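Long-range contacts in GH62 arabinofuranosidase (Podospora anserina, PDB 4N4B), which probably hydrolyses terminal alpha-L-arabinofuranoside residues of xylan, as a calcium-binding secreted enzyme of glycoside hydrolase family 62: residues G226-V232 / R244-S250; S180-L186 / R211-A217. One frame throughout, in Å; residues are numbered along the deposited sequence. Where two conformers were deposited one is given.

Both contacts belong to the five-bladed beta-propeller of the GH62 family, and both involve the blade whose innermost strand is 216-222. Contact 1 lies within that blade, pairing its two middle strands, 228-235 and 241-248; it is buried at its Val232 end and runs out to the surface at Gly226 and Asp249. Contact 2, largely buried, joins this blade to the preceding one where strand 216-222 begins. Regular backbone hydrogen bonds and apolar side chains hold contact 1, with a salt bridge at its outer end, whereas in contact 2 waters bridge the segments, two carboxylates approach closely and one of them lies over a phenylalanine ring. The two meet where Val232 and Trp246 pack on Leu214.

Contact 1: G226-V232 / R244-S250; sequences GKYLLLV and RSWTADS
Gly226 and Asp249 are bridged by a water that donates to both carbonyl oxygens; the positive phi of Gly226 (89°) suits glycine at this turn. Lys227 runs alongside Asp249, and a bend at the end of its chain (chi4 -43°) brings NZ to the syn side of Asp249 OD1, 2.8 Å away, in a salt bridge. Shortened to an alanine, this residue would probably leave the Asp249 carboxylate without its counter-charge and weaken the tie at the hairpin's exposed end. Tyr228 N bonds Ala248 O at 2.9 Å, and the edge of the ring passes Asp249 O. Here the antiparallel pairing begins: strands 228-235 and 241-248 form a hairpin, the middle of a propeller blade. Leu229, on the face it shares with Thr247, sets CD1 3.4 Å from Trp246 O. Leu230 and Trp246 form a hydrogen-bonded pair, with Leu230 N to Trp246 O nearly straight (175°); their side chains lie side by side, Leu230 CD2 being 3.8 Å from Trp246 CE3. Leu231 CD2 rests on CB of Ser245, whose small side chain leaves room for it while OG bonds Ala259 O. Branched Val232 places CG2 3.9 Å from Trp246 CZ3, while Val232 N bonds Arg244 O and Val232 O accepts from Arg244 N.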
ATOM      1  N   GLY A 226      -3.183 -20.642   3.908  1.00 14.05           N
ATOM      2  CA  GLY A 226      -2.688 -20.808   2.557  1.00 15.24           C
ATOM      3  C   GLY A 226      -3.542 -20.099   1.468  1.00 16.82           C
ATOM      4  O   GLY A 226      -3.279 -20.277   0.268  1.00 18.95           O
ATOM      5  N   LYS A 227      -4.563 -19.389   1.914  1.00 15.13           N
ATOM      6  CA  LYS A 227      -5.301 -18.555   0.963  1.00 16.24           C
ATOM      7  C   LYS A 227      -4.691 -17.112   0.936  1.00 13.33           C
ATOM      8  O   LYS A 227      -3.722 -16.828   1.623  1.00 15.17           O
ATOM      9  CB  LYS A 227      -6.684 -18.551   1.412  1.00 19.56           C
ATOM     10  CG  LYS A 227      -7.368 -19.953   1.166  1.00 25.98           C
ATOM     11  CD  LYS A 227      -8.765 -19.929   1.725  1.00 32.84           C
ATOM     12  CE  LYS A 227      -9.307 -21.373   1.927  1.00 41.09           C
ATOM     13  NZ  LYS A 227      -9.014 -22.334   0.808  1.00 44.58           N
ATOM     14  N   TYR A 228      -5.307 -16.309   0.082  1.00 12.27           N
ATOM     15  CA  TYR A 228      -4.802 -14.945  -0.229  1.00 11.45           C
ATOM     16  C   TYR A 228      -5.949 -14.003  -0.030  1.00 11.70           C
ATOM     17  O   TYR A 228      -7.131 -14.263  -0.287  1.00 12.08           O
ATOM     18  CB  TYR A 228      -4.260 -14.891  -1.606  1.00 12.40           C
ATOM     19  CG  TYR A 228      -3.043 -15.793  -1.733  1.00 12.88           C
ATOM     20  CD1 TYR A 228      -1.774 -15.432  -1.332  1.00 14.09           C
ATOM     21  CD2 TYR A 228      -3.246 -17.105  -2.176  1.00 14.50           C
ATOM     22  CE1 TYR A 228      -0.697 -16.347  -1.424  1.00 15.47           C
ATOM     23  CE2 TYR A 228      -2.215 -17.983  -2.233  1.00 16.51           C
ATOM     24  CZ  TYR A 228      -0.983 -17.606  -1.878  1.00 17.88           C
ATOM     25  OH  TYR A 228       0.156 -18.448  -1.957  1.00 19.42           O
ATOM     26  N   LEU A 229      -5.583 -12.762   0.344  1.00 11.58           N
ATOM     27  CA  LEU A 229      -6.533 -11.603   0.586  1.00 11.69           C
ATOM     28  C   LEU A 229      -6.131 -10.468  -0.375  1.00 11.17           C
ATOM     29  O   LEU A 229      -4.959 -10.062  -0.322  1.00 10.62           O
ATOM     30  CB  LEU A 229      -6.440 -11.155   2.037  1.00 11.36           C
ATOM     31  CG  LEU A 229      -7.241  -9.924   2.463  1.00 11.52           C
ATOM     32  CD1 LEU A 229      -8.717 -10.176   2.278  1.00 12.49           C
ATOM     33  CD2 LEU A 229      -6.811  -9.458   3.867  1.00 12.07           C
ATOM     34  N   LEU A 230      -7.077  -9.950  -1.099  1.00  9.10           N
ATOM     35  CA  LEU A 230      -6.882  -8.828  -1.996  1.00 10.19           C
ATOM     36  C   LEU A 230      -7.744  -7.725  -1.430  1.00  9.27           C
ATOM     37  O   LEU A 230      -8.941  -7.833  -1.197  1.00  9.51           O
ATOM     38  CB  LEU A 230      -7.385  -9.185  -3.418  1.00 10.63           C
ATOM     39  CG  LEU A 230      -7.509  -8.006  -4.385  1.00  9.87           C
ATOM     40  CD1 LEU A 230      -6.168  -7.463  -4.745  1.00 10.47           C
ATOM     41  CD2 LEU A 230      -8.178  -8.464  -5.661  1.00 11.48           C
ATOM     42  N   LEU A 231      -7.093  -6.562  -1.266  1.00  8.64           N
ATOM     43  CA  LEU A 231      -7.741  -5.253  -0.943  1.00  8.53           C
ATOM     44  C   LEU A 231      -7.480  -4.276  -2.060  1.00  8.16           C
ATOM     45  O   LEU A 231      -6.375  -4.166  -2.615  1.00  9.01           O
ATOM     46  CB  LEU A 231      -7.067  -4.659   0.324  1.00  9.56           C
ATOM     47  CG  LEU A 231      -7.000  -5.565   1.552  1.00  9.31           C
ATOM     48  CD1 LEU A 231      -6.304  -4.833   2.684  1.00 10.09           C
ATOM     49  CD2 LEU A 231      -8.346  -6.106   1.980  1.00 10.48           C
ATOM     50  N   VAL A 232      -8.526  -3.542  -2.462  1.00  8.76           N
ATOM     51  CA  VAL A 232      -8.435  -2.460  -3.414  1.00  9.17           C
ATOM     52  C   VAL A 232      -9.254  -1.274  -2.969  1.00  8.78           C
ATOM     53  O   VAL A 232     -10.328  -1.435  -2.439  1.00  9.70           O
ATOM     54  CB  VAL A 232      -8.920  -2.971  -4.854  1.00  9.24           C
ATOM     55  CG1 VAL A 232      -8.657  -1.846  -5.844  1.00 10.62           C
ATOM     56  CG2 VAL A 232      -8.098  -4.205  -5.296  1.00 10.25           C
ATOM     57  N   ARG A 244     -12.411  -2.334  -0.631  1.00  9.73           N
ATOM     58  CA  ARG A 244     -13.095  -3.595  -0.971  1.00 10.48           C
ATOM     59  C   ARG A 244     -12.103  -4.723  -0.848  1.00 10.81           C
ATOM     60  O   ARG A 244     -10.895  -4.570  -0.954  1.00  9.84           O
ATOM     61  CB  ARG A 244     -13.467  -3.482  -2.435  1.00 10.35           C
ATOM     62  CG  ARG A 244     -14.360  -2.339  -2.764  1.00 11.75           C
ATOM     63  CD  ARG A 244     -14.833  -2.289  -4.214  1.00 12.02           C
ATOM     64  NE  ARG A 244     -15.786  -3.373  -4.482  1.00 13.68           N
ATOM     65  CZ  ARG A 244     -15.970  -3.914  -5.654  1.00 13.29           C
ATOM     66  NH1 ARG A 244     -15.286  -3.569  -6.693  1.00 13.10           N
ATOM     67  NH2 ARG A 244     -16.860  -4.897  -5.748  1.00 17.15           N
ATOM     68  N   SER A 245     -12.636  -5.917  -0.562  1.00 10.58           N
ATOM     69  CA  SER A 245     -11.848  -7.127  -0.298  1.00 10.91           C
ATOM     70  C   SER A 245     -12.410  -8.393  -0.964  1.00 11.31           C
ATOM     71  O   SER A 245     -13.651  -8.555  -1.185  1.00 11.61           O
ATOM     72  CB  SER A 245     -11.800  -7.386   1.169  1.00 11.14           C
ATOM     73  OG  SER A 245     -13.033  -7.583   1.827  1.00 11.24           O
ATOM     74  N   TRP A 246     -11.459  -9.246  -1.289  1.00 11.54           N
ATOM     75  CA  TRP A 246     -11.734 -10.560  -1.932  1.00 12.09           C
ATOM     76  C   TRP A 246     -10.734 -11.531  -1.358  1.00 12.13           C
ATOM     77  O   TRP A 246      -9.658 -11.221  -0.813  1.00 10.67           O
ATOM     78  CB  TRP A 246     -11.484 -10.500  -3.427  1.00 12.72           C
ATOM     79  CG  TRP A 246     -12.347  -9.606  -4.237  1.00 12.36           C
ATOM     80  CD1 TRP A 246     -13.418  -9.946  -5.113  1.00 11.94           C
ATOM     81  CD2 TRP A 246     -12.245  -8.170  -4.413  1.00 11.97           C
ATOM     82  NE1 TRP A 246     -13.922  -8.904  -5.679  1.00 12.24           N
ATOM     83  CE2 TRP A 246     -13.242  -7.752  -5.310  1.00 12.03           C
ATOM     84  CE3 TRP A 246     -11.351  -7.200  -3.887  1.00 12.75           C
ATOM     85  CZ2 TRP A 246     -13.365  -6.444  -5.764  1.00 12.90           C
ATOM     86  CZ3 TRP A 246     -11.473  -5.923  -4.280  1.00 12.20           C
ATOM     87  CH2 TRP A 246     -12.466  -5.526  -5.199  1.00 12.42           C
ATOM     88  N   THR A 247     -11.059 -12.823  -1.480  1.00 12.28           N
ATOM     89  CA  THR A 247     -10.136 -13.902  -1.194  1.00 11.92           C
ATOM     90  C   THR A 247      -9.951 -14.889  -2.364  1.00 11.97           C
ATOM     91  O   THR A 247     -10.734 -14.941  -3.232  1.00 13.21           O
ATOM     92  CB  THR A 247     -10.476 -14.685   0.079  1.00 14.88           C
ATOM     93  OG1 THR A 247     -11.708 -15.374  -0.079  1.00 17.89           O
ATOM     94  CG2 THR A 247     -10.530 -13.760   1.277  1.00 14.54           C
ATOM     95  N   ALA A 248      -8.869 -15.634  -2.321  1.00 12.46           N
ATOM     96  CA  ALA A 248      -8.564 -16.612  -3.335  1.00 13.16           C
ATOM     97  C   ALA A 248      -7.657 -17.706  -2.818  1.00 13.99           C
ATOM     98  O   ALA A 248      -6.943 -17.549  -1.901  1.00 14.13           O
ATOM     99  CB  ALA A 248      -7.861 -15.930  -4.499  1.00 13.43           C
ATOM    100  N   ASP A 249      -7.666 -18.815  -3.539  1.00 15.94           N
ATOM    101  CA  ASP A 249      -6.744 -19.908  -3.297  1.00 15.66           C
ATOM    102  C   ASP A 249      -5.434 -19.750  -4.005  1.00 16.40           C
ATOM    103  O   ASP A 249      -4.540 -20.462  -3.719  1.00 18.55           O
ATOM    104  CB  ASP A 249      -7.344 -21.214  -3.784  1.00 18.18           C
ATOM    105  CG  ASP A 249      -8.510 -21.642  -2.976  1.00 24.36           C
ATOM    106  OD1 ASP A 249      -8.570 -21.419  -1.794  1.00 26.15           O
ATOM    107  OD2 ASP A 249      -9.359 -22.207  -3.608  1.00 36.86           O
ATOM    108  N   SER A 250      -5.373 -18.840  -4.961  1.00 16.05           N
ATOM    109  CA  SER A 250      -4.143 -18.575  -5.705  1.00 16.78           C
ATOM    110  C   SER A 250      -3.950 -17.066  -5.877  1.00 15.03           C
ATOM    111  O   SER A 250      -4.883 -16.374  -5.964  1.00 15.72           O
ATOM    112  CB  SER A 250      -4.171 -19.236  -7.090  1.00 17.33           C
ATOM    113  OG  SER A 250      -3.162 -18.812  -7.928  1.00 18.73           O
TER
HETATM  114  O   HOH W   1      -4.472 -22.010  -1.352  1.00 34.46           O

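Contact 2: S180-L186 / R211-A217; sequences SDDNGQL and RNDLFEA
At a junction between two propeller blades, the turn linking strands 174-180 and 185-192 brings Asp182 against Phe215 and Glu216, at the start of the next blade's innermost strand. The Asp182 carboxylate lies flat over one face of the Phe215 ring, the two planes only 3° apart, with Asp182 CG 3.6 Å from Phe215 CZ. With its CG swung opposite the backbone N (chi1 -169°), Phe215 turns its ring back to this position, although its CB leads away. Phe215 and Glu216 together face Glu233 in a classic beta bulge. Asp182 OD1 comes within 2.6 Å of Glu216 OE1. Asp181 OD1 accepts from Asn183 N in an Asx turn and, from the other face of the carboxylate, from Gln185 N. At the backbone angles of Gly184 (phi 97°) a CB would be jammed against the carbonyl O of Asn183 and sit tightly by Arg211 N. Gly184 O lies 3.5 Å from Leu214 CD2, a methyl that also packs 4.1 Å from Leu186 CB. Waters bridge the two segments: one accepts from Gly184 N and lies 2.8 Å from Phe215 O, another touches the Ser180 hydroxyl, OG, and Leu214 O. Glu216 OE2 pairs with Arg241 and weakly meets a Tris molecule, probably from the crystallisation liquor, which may mark a pocket; Asp182 would then be a second-shell neighbour of Glu216, at a blade junction where bridging waters join the segments alongside direct packing.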
ATOM      1  N   SER A 180      -2.066  -0.823 -10.876  1.00  8.49           N
ATOM      2  CA  SER A 180      -3.358  -0.275 -11.251  1.00  8.70           C
ATOM      3  C   SER A 180      -3.098   0.839 -12.266  1.00  8.81           C
ATOM      4  O   SER A 180      -2.052   1.359 -12.509  1.00  9.07           O
ATOM      5  CB  SER A 180      -4.021   0.392 -10.026  1.00 10.31           C
ATOM      6  OG  SER A 180      -4.365  -0.569  -9.045  1.00 11.31           O
ATOM      7  N   ASP A 181      -4.200   1.190 -12.947  1.00 10.41           N
ATOM      8  CA  ASP A 181      -4.194   2.284 -13.948  1.00 11.13           C
ATOM      9  C   ASP A 181      -5.101   3.463 -13.658  1.00 12.44           C
ATOM     10  O   ASP A 181      -5.212   4.329 -14.477  1.00 12.31           O
ATOM     11  CB  ASP A 181      -4.430   1.805 -15.394  1.00 12.14           C
ATOM     12  CG  ASP A 181      -5.750   1.074 -15.601  1.00 12.04           C
ATOM     13  OD1 ASP A 181      -6.584   1.043 -14.717  1.00 11.80           O
ATOM     14  OD2 ASP A 181      -5.898   0.552 -16.691  1.00 13.59           O
ATOM     15  N   ASP A 182      -5.753   3.465 -12.500  1.00 11.40           N
ATOM     16  CA  ASP A 182      -6.705   4.518 -12.168  1.00 11.69           C
ATOM     17  C   ASP A 182      -7.837   4.539 -13.192  1.00 12.42           C
ATOM     18  O   ASP A 182      -8.474   5.569 -13.411  1.00 12.66           O
ATOM     19  CB  ASP A 182      -6.008   5.879 -12.123  1.00 12.08           C
ATOM     20  CG  ASP A 182      -5.446   6.199 -10.752  1.00 15.39           C
ATOM     21  OD1 ASP A 182      -5.557   5.345  -9.847  1.00 12.61           O
ATOM     22  OD2 ASP A 182      -4.894   7.306 -10.579  1.00 18.20           O
ATOM     23  N   ASN A 183      -8.072   3.390 -13.816  1.00 11.63           N
ATOM     24  CA  ASN A 183      -9.127   3.245 -14.871  1.00 11.85           C
ATOM     25  C   ASN A 183      -9.866   2.023 -14.752  1.00 13.06           C
ATOM     26  O   ASN A 183     -10.632   1.695 -15.684  1.00 14.49           O
ATOM     27  CB  ASN A 183      -8.538   3.444 -16.257  1.00 11.96           C
ATOM     28  CG  ASN A 183      -9.581   3.907 -17.252  1.00 13.15           C
ATOM     29  OD1 ASN A 183     -10.397   4.767 -16.902  1.00 16.28           O
ATOM     30  ND2 ASN A 183      -9.446   3.470 -18.455  1.00 14.60           N
ATOM     31  N   GLY A 184      -9.783   1.300 -13.653  1.00 11.17           N
ATOM     32  CA  GLY A 184     -10.569   0.131 -13.383  1.00 11.85           C
ATOM     33  C   GLY A 184      -9.944  -1.200 -13.675  1.00 11.56           C
ATOM     34  O   GLY A 184     -10.512  -2.209 -13.503  1.00 13.43           O
ATOM     35  N   GLN A 185      -8.645  -1.181 -14.050  1.00 10.63           N
ATOM     36  CA  GLN A 185      -7.939  -2.455 -14.207  1.00 11.15           C
ATOM     37  C   GLN A 185      -6.959  -2.680 -13.067  1.00 10.36           C
ATOM     38  O   GLN A 185      -6.386  -1.701 -12.497  1.00 11.37           O
ATOM     39  CB  GLN A 185      -7.109  -2.512 -15.455  1.00 12.13           C
ATOM     40  CG  GLN A 185      -7.858  -2.654 -16.789  1.00 12.68           C
ATOM     41  CD  GLN A 185      -8.848  -1.573 -17.083  1.00 14.07           C
ATOM     42  OE1 GLN A 185      -8.529  -0.389 -17.212  1.00 16.67           O
ATOM     43  NE2 GLN A 185     -10.062  -2.016 -17.171  1.00 13.65           N
ATOM     44  N   LEU A 186      -6.818  -3.897 -12.675  1.00 10.00           N
ATOM     45  CA  LEU A 186      -5.767  -4.410 -11.802  1.00 10.52           C
ATOM     46  C   LEU A 186      -4.944  -5.354 -12.630  1.00  9.75           C
ATOM     47  O   LEU A 186      -5.510  -6.373 -13.108  1.00 10.89           O
ATOM     48  CB  LEU A 186      -6.337  -5.111 -10.593  1.00 11.70           C
ATOM     49  CG  LEU A 186      -5.311  -5.636  -9.575  1.00 12.12           C
ATOM     50  CD1 LEU A 186      -4.493  -4.625  -8.825  1.00 12.40           C
ATOM     51  CD2 LEU A 186      -5.970  -6.573  -8.576  1.00 13.62           C
ATOM     52  N   ARG A 211     -13.942   2.218 -13.040  1.00 12.02           N
ATOM     53  CA  ARG A 211     -12.754   2.845 -12.384  0.50 11.89           C
ATOM     54  C   ARG A 211     -13.034   3.129 -10.959  1.00 12.84           C
ATOM     55  O   ARG A 211     -12.158   2.796 -10.131  1.00 13.91           O
ATOM     56  CB  ARG A 211     -12.386   4.127 -13.079  0.50 12.92           C
ATOM     57  CG  ARG A 211     -11.458   5.194 -12.437  0.50 16.53           C
ATOM     58  CD  ARG A 211     -11.790   6.556 -13.092  0.50 19.47           C
ATOM     59  NE  ARG A 211     -10.957   7.701 -12.813  0.50 21.84           N
ATOM     60  CZ  ARG A 211     -11.198   8.642 -11.883  0.50 22.19           C
ATOM     61  NH1 ARG A 211     -12.207   8.570 -11.022  0.50 23.90           N
ATOM     62  NH2 ARG A 211     -10.382   9.642 -11.767  0.50 23.55           N
ATOM     63  N   ASN A 212     -14.140   3.668 -10.556  1.00 11.33           N
ATOM     64  CA  ASN A 212     -14.364   3.961  -9.154  1.00 12.31           C
ATOM     65  C   ASN A 212     -14.501   2.800  -8.280  1.00 13.84           C
ATOM     66  O   ASN A 212     -14.290   2.946  -7.050  1.00 14.03           O
ATOM     67  CB  ASN A 212     -15.531   4.878  -8.921  1.00 15.10           C
ATOM     68  CG  ASN A 212     -15.285   6.310  -9.405  1.00 15.76           C
ATOM     69  OD1 ASN A 212     -16.161   7.215  -9.079  1.00 24.55           O
ATOM     70  ND2 ASN A 212     -14.331   6.603 -10.108  1.00 17.02           N
ATOM     71  N   ASP A 213     -14.855   1.638  -8.796  1.00 12.19           N
ATOM     72  CA  ASP A 213     -14.994   0.465  -7.999  1.00 11.76           C
ATOM     73  C   ASP A 213     -13.660  -0.381  -7.848  1.00 10.87           C
ATOM     74  O   ASP A 213     -13.669  -1.331  -7.086  1.00 12.95           O
ATOM     75  CB  ASP A 213     -16.159  -0.435  -8.554  1.00 13.41           C
ATOM     76  CG  ASP A 213     -17.510   0.086  -8.164  1.00 20.43           C
ATOM     77  OD1 ASP A 213     -17.597   0.997  -7.327  1.00 22.64           O
ATOM     78  OD2 ASP A 213     -18.511  -0.374  -8.808  1.00 24.77           O
ATOM     79  N   LEU A 214     -12.651  -0.077  -8.632  1.00 11.90           N
ATOM     80  CA  LEU A 214     -11.444  -0.833  -8.569  1.00 10.61           C
ATOM     81  C   LEU A 214     -10.294   0.106  -8.918  1.00 10.46           C
ATOM     82  O   LEU A 214      -9.607  -0.005  -9.923  1.00 12.58           O
ATOM     83  CB  LEU A 214     -11.500  -2.030  -9.522  1.00 11.56           C
ATOM     84  CG  LEU A 214     -10.444  -3.076  -9.252  1.00 11.63           C
ATOM     85  CD1 LEU A 214     -10.859  -3.937  -8.090  1.00 12.93           C
ATOM     86  CD2 LEU A 214     -10.258  -3.945 -10.502  1.00 13.29           C
ATOM     87  N   PHE A 215     -10.098   1.085  -8.061  1.00 10.06           N
ATOM     88  CA  PHE A 215      -9.380   2.259  -8.473  1.00  9.31           C
ATOM     89  C   PHE A 215      -7.830   2.157  -8.370  1.00  9.63           C
ATOM     90  O   PHE A 215      -7.120   2.291  -9.344  1.00 10.84           O
ATOM     91  CB  PHE A 215      -9.921   3.542  -7.749  1.00 10.09           C
ATOM     92  CG  PHE A 215      -9.426   4.839  -8.277  1.00 12.05           C
ATOM     93  CD1 PHE A 215      -9.630   5.162  -9.593  1.00 13.66           C
ATOM     94  CD2 PHE A 215      -8.799   5.746  -7.499  1.00 11.43           C
ATOM     95  CE1 PHE A 215      -9.161   6.352 -10.118  1.00 13.83           C
ATOM     96  CE2 PHE A 215      -8.370   6.953  -7.980  1.00 12.88           C
ATOM     97  CZ  PHE A 215      -8.545   7.288  -9.301  1.00 14.15           C
ATOM     98  N   GLU A 216      -7.356   1.915  -7.146  1.00  9.91           N
ATOM     99  CA  GLU A 216      -5.890   1.919  -6.893  1.00  9.29           C
ATOM    100  C   GLU A 216      -5.677   1.305  -5.562  1.00  8.23           C
ATOM    101  O   GLU A 216      -6.477   0.701  -4.920  1.00  9.65           O
ATOM    102  CB  GLU A 216      -5.322   3.316  -7.091  1.00 11.19           C
ATOM    103  CG  GLU A 216      -5.698   4.288  -6.040  1.00  9.96           C
ATOM    104  CD  GLU A 216      -5.390   5.736  -6.360  1.00 10.87           C
ATOM    105  OE1 GLU A 216      -4.828   6.071  -7.406  1.00 12.37           O
ATOM    106  OE2 GLU A 216      -5.654   6.602  -5.488  1.00 13.29           O
ATOM    107  N   ALA A 217      -4.379   1.384  -5.167  1.00  7.98           N
ATOM    108  CA  ALA A 217      -3.908   1.041  -3.799  1.00  7.69           C
ATOM    109  C   ALA A 217      -4.124  -0.397  -3.421  1.00  8.80           C
ATOM    110  O   ALA A 217      -4.626  -0.736  -2.348  1.00  9.16           O
ATOM    111  CB  ALA A 217      -4.513   2.003  -2.825  1.00  8.51           C
TER
HETATM  112  O   HOH W   2      -6.888  -1.458  -9.701  1.00 14.54           O
HETATM  113  O   HOH W   3      -7.379   1.046 -11.850  1.00 12.78           O
HETATM  114  O   HOH W   4      -9.204   7.505 -15.289  1.00 30.10           O